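Local atomic coordinates of proliferating cell nuclear antigen (PDB entry 3P91), a protein that probably raises the processivity of DNA polymerase delta during replication, as a ring-forming DNA-binding factor of the PCNA family. Residues A86-I94 with D102-E110. Numbering follows the deposited sequence.
Sequences ALDNDCGLI and DAVLSITSE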
loop_
_atom_site.group_PDB
_atom_site.type_symbol
_atom_site.label_atom_id
_atom_site.label_comp_id
_atom_site.label_asym_id
_atom_site.label_seq_id
_atom_site.Cartn_x
_atom_site.Cartn_y
_atom_site.Cartn_z
ATOM N N ALA A 86 5.285 -10.380 -14.295
ATOM C CA ALA A 86 5.207 -9.485 -15.441
ATOM C C ALA A 86 4.073 -9.854 -16.385
ATOM O O ALA A 86 3.757 -9.108 -17.308
ATOM C CB ALA A 86 6.528 -9.467 -16.192
ATOM N N LEU A 87 3.458 -11.004 -16.150
ATOM C CA LEU A 87 2.450 -11.513 -17.066
ATOM C C LEU A 87 1.055 -11.213 -16.554
ATOM O O LEU A 87 0.875 -10.908 -15.380
ATOM C CB LEU A 87 2.626 -13.018 -17.255
ATOM C CG LEU A 87 3.812 -13.487 -18.101
ATOM C CD1 LEU A 87 5.076 -12.696 -17.819
ATOM C CD2 LEU A 87 4.056 -14.958 -17.881
ATOM N N ASP A 88 0.068 -11.288 -17.439
ATOM C CA ASP A 88 -1.324 -11.135 -17.036
ATOM C C ASP A 88 -1.955 -12.519 -16.955
ATOM O O ASP A 88 -1.517 -13.445 -17.644
ATOM N N ASN A 89 -2.967 -12.666 -16.103
ATOM C CA ASN A 89 -3.735 -13.907 -16.029
ATOM C C ASN A 89 -4.366 -14.208 -17.383
ATOM O O ASN A 89 -4.737 -15.336 -17.680
ATOM C CB ASN A 89 -4.833 -13.809 -14.961
ATOM C CG ASN A 89 -4.296 -13.930 -13.543
ATOM O OD1 ASN A 89 -3.152 -14.330 -13.336
ATOM N ND2 ASN A 89 -5.129 -13.602 -12.558
ATOM N N ASP A 90 -4.475 -13.167 -18.199
ATOM C CA ASP A 90 -5.125 -13.236 -19.497
ATOM C C ASP A 90 -4.314 -14.019 -20.515
ATOM O O ASP A 90 -4.870 -14.736 -21.349
ATOM C CB ASP A 90 -5.325 -11.822 -20.038
ATOM C CG ASP A 90 -6.775 -11.408 -20.057
ATOM O OD1 ASP A 90 -7.050 -10.195 -19.937
ATOM O OD2 ASP A 90 -7.644 -12.298 -20.195
ATOM N N CYS A 91 -2.996 -13.870 -20.442
ATOM C CA CYS A 91 -2.106 -14.260 -21.534
ATOM C C CYS A 91 -2.016 -15.761 -21.789
ATOM O O CYS A 91 -2.518 -16.571 -21.008
ATOM C CB CYS A 91 -0.704 -13.713 -21.279
ATOM S SG CYS A 91 0.315 -14.794 -20.249
ATOM N N GLY A 92 -1.365 -16.112 -22.895
ATOM C CA GLY A 92 -1.135 -17.496 -23.252
ATOM C C GLY A 92 0.271 -17.884 -22.860
ATOM O O GLY A 92 1.237 -17.505 -23.515
ATOM N N LEU A 93 0.389 -18.646 -21.782
ATOM C CA LEU A 93 1.697 -18.942 -21.225
ATOM C C LEU A 93 2.268 -20.254 -21.760
ATOM O O LEU A 93 1.641 -21.309 -21.665
ATOM C CB LEU A 93 1.634 -18.955 -19.697
ATOM C CG LEU A 93 2.958 -19.265 -19.007
ATOM C CD1 LEU A 93 3.943 -18.144 -19.222
ATOM C CD2 LEU A 93 2.739 -19.494 -17.536
ATOM N N ILE A 94 3.470 -20.176 -22.317
ATOM C CA ILE A 94 4.116 -21.333 -22.897
ATOM C C ILE A 94 5.491 -21.513 -22.294
ATOM O O ILE A 94 6.209 -20.547 -22.046
ATOM C CB ILE A 94 4.247 -21.196 -24.420
ATOM C CG1 ILE A 94 2.871 -21.016 -25.050
ATOM C CG2 ILE A 94 4.923 -22.419 -25.015
ATOM C CD1 ILE A 94 2.921 -20.446 -26.434
ATOM N N ASP A 102 20.358 -25.380 -20.609
ATOM C CA ASP A 102 20.198 -24.713 -19.316
ATOM C C ASP A 102 19.335 -23.443 -19.277
ATOM O O ASP A 102 19.575 -22.564 -18.453
ATOM N N ALA A 103 18.333 -23.354 -20.150
ATOM C CA ALA A 103 17.406 -22.223 -20.146
ATOM C C ALA A 103 15.969 -22.654 -20.425
ATOM O O ALA A 103 15.706 -23.382 -21.379
ATOM C CB ALA A 103 17.849 -21.147 -21.155
ATOM N N VAL A 104 15.046 -22.203 -19.583
ATOM C CA VAL A 104 13.624 -22.411 -19.818
ATOM C C VAL A 104 12.993 -21.156 -20.413
ATOM O O VAL A 104 13.002 -20.078 -19.813
ATOM C CB VAL A 104 12.877 -22.816 -18.529
ATOM C CG1 VAL A 104 13.377 -22.007 -17.366
ATOM C CG2 VAL A 104 11.360 -22.656 -18.694
ATOM N N LEU A 105 12.442 -21.312 -21.605
ATOM C CA LEU A 105 11.824 -20.202 -22.293
ATOM C C LEU A 105 10.371 -20.073 -21.914
ATOM O O LEU A 105 9.583 -20.977 -22.177
ATOM C CB LEU A 105 11.945 -20.403 -23.792
ATOM C CG LEU A 105 13.408 -20.409 -24.199
ATOM C CD1 LEU A 105 13.614 -21.194 -25.500
ATOM C CD2 LEU A 105 13.943 -18.962 -24.290
ATOM N N SER A 106 10.029 -18.943 -21.297
ATOM C CA SER A 106 8.640 -18.608 -21.008
ATOM C C SER A 106 8.141 -17.639 -22.071
ATOM O O SER A 106 8.844 -16.708 -22.456
ATOM C CB SER A 106 8.494 -17.979 -19.615
ATOM O OG SER A 106 9.240 -18.691 -18.642
ATOM N N ILE A 107 6.921 -17.855 -22.542
ATOM C CA ILE A 107 6.379 -17.002 -23.582
ATOM C C ILE A 107 4.937 -16.580 -23.321
ATOM O O ILE A 107 4.065 -17.417 -23.104
ATOM C CB ILE A 107 6.484 -17.675 -24.945
ATOM C CG1 ILE A 107 7.957 -17.868 -25.298
ATOM C CG2 ILE A 107 5.767 -16.852 -25.994
ATOM C CD1 ILE A 107 8.205 -18.187 -26.743
ATOM N N THR A 108 4.714 -15.267 -23.332
ATOM C CA THR A 108 3.383 -14.680 -23.230
ATOM C C THR A 108 2.908 -14.243 -24.605
ATOM O O THR A 108 3.596 -13.492 -25.285
ATOM C CB THR A 108 3.393 -13.418 -22.353
ATOM O OG1 THR A 108 3.679 -13.768 -20.998
ATOM C CG2 THR A 108 2.049 -12.708 -22.414
ATOM N N SER A 109 1.731 -14.704 -25.009
ATOM C CA SER A 109 1.133 -14.266 -26.261
ATOM C C SER A 109 -0.063 -13.374 -25.987
ATOM O O SER A 109 -0.895 -13.690 -25.131
ATOM C CB SER A 109 0.715 -15.461 -27.112
ATOM O OG SER A 109 1.847 -16.085 -27.694
ATOM N N GLU A 110 -0.143 -12.260 -26.712
ATOM C CA GLU A 110 -1.221 -11.300 -26.523
ATOM C C GLU A 110 -1.937 -11.006 -27.835
ATOM O O GLU A 110 -2.736 -10.070 -27.915
#
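A beta hairpin in the N-terminal domain of this PCNA subunit pairs Ile94 of strand 92-97 with Ile107 of strand 103-109, antiparallel, at 165° between residues 92-94 and 103-109. The residues trade two backbone bonds: Ile94 N to Ile107 O at 2.9 Å and Ile107 N to Ile94 O at 2.8 Å, each donor lying in the plane of the carbonyl it meets. Their beta-branched side chains, suited to extended backbone, lie on the same face with CB of Ile94 4.2 Å from CB of Ile107. Gly92 N reaches Ser109 O in a weak bond, and Ser109 N bonds Gly92 O at 3.2 Å, tilted 27° from the carbonyl plane. On the other face, Thr108, also beta-branched, turns its OG1 beside its own backbone N (chi1 -67°), so that it lies against the branched end of Leu87. This hydroxyl is buried, 3.6 Å from Cys91 SG. A type I turn from Asp88 to Cys91 leads the chain into strand 92-97. Apolar Leu87 and Leu93 suit their buried places: strand 7-11 flanks strand 92-97, with Leu93 touching Phe11 there and Ala14 of helix 14-25; strand 114-121 borders strand 103-109, and its Phe118 packs against Leu87 and Ser106.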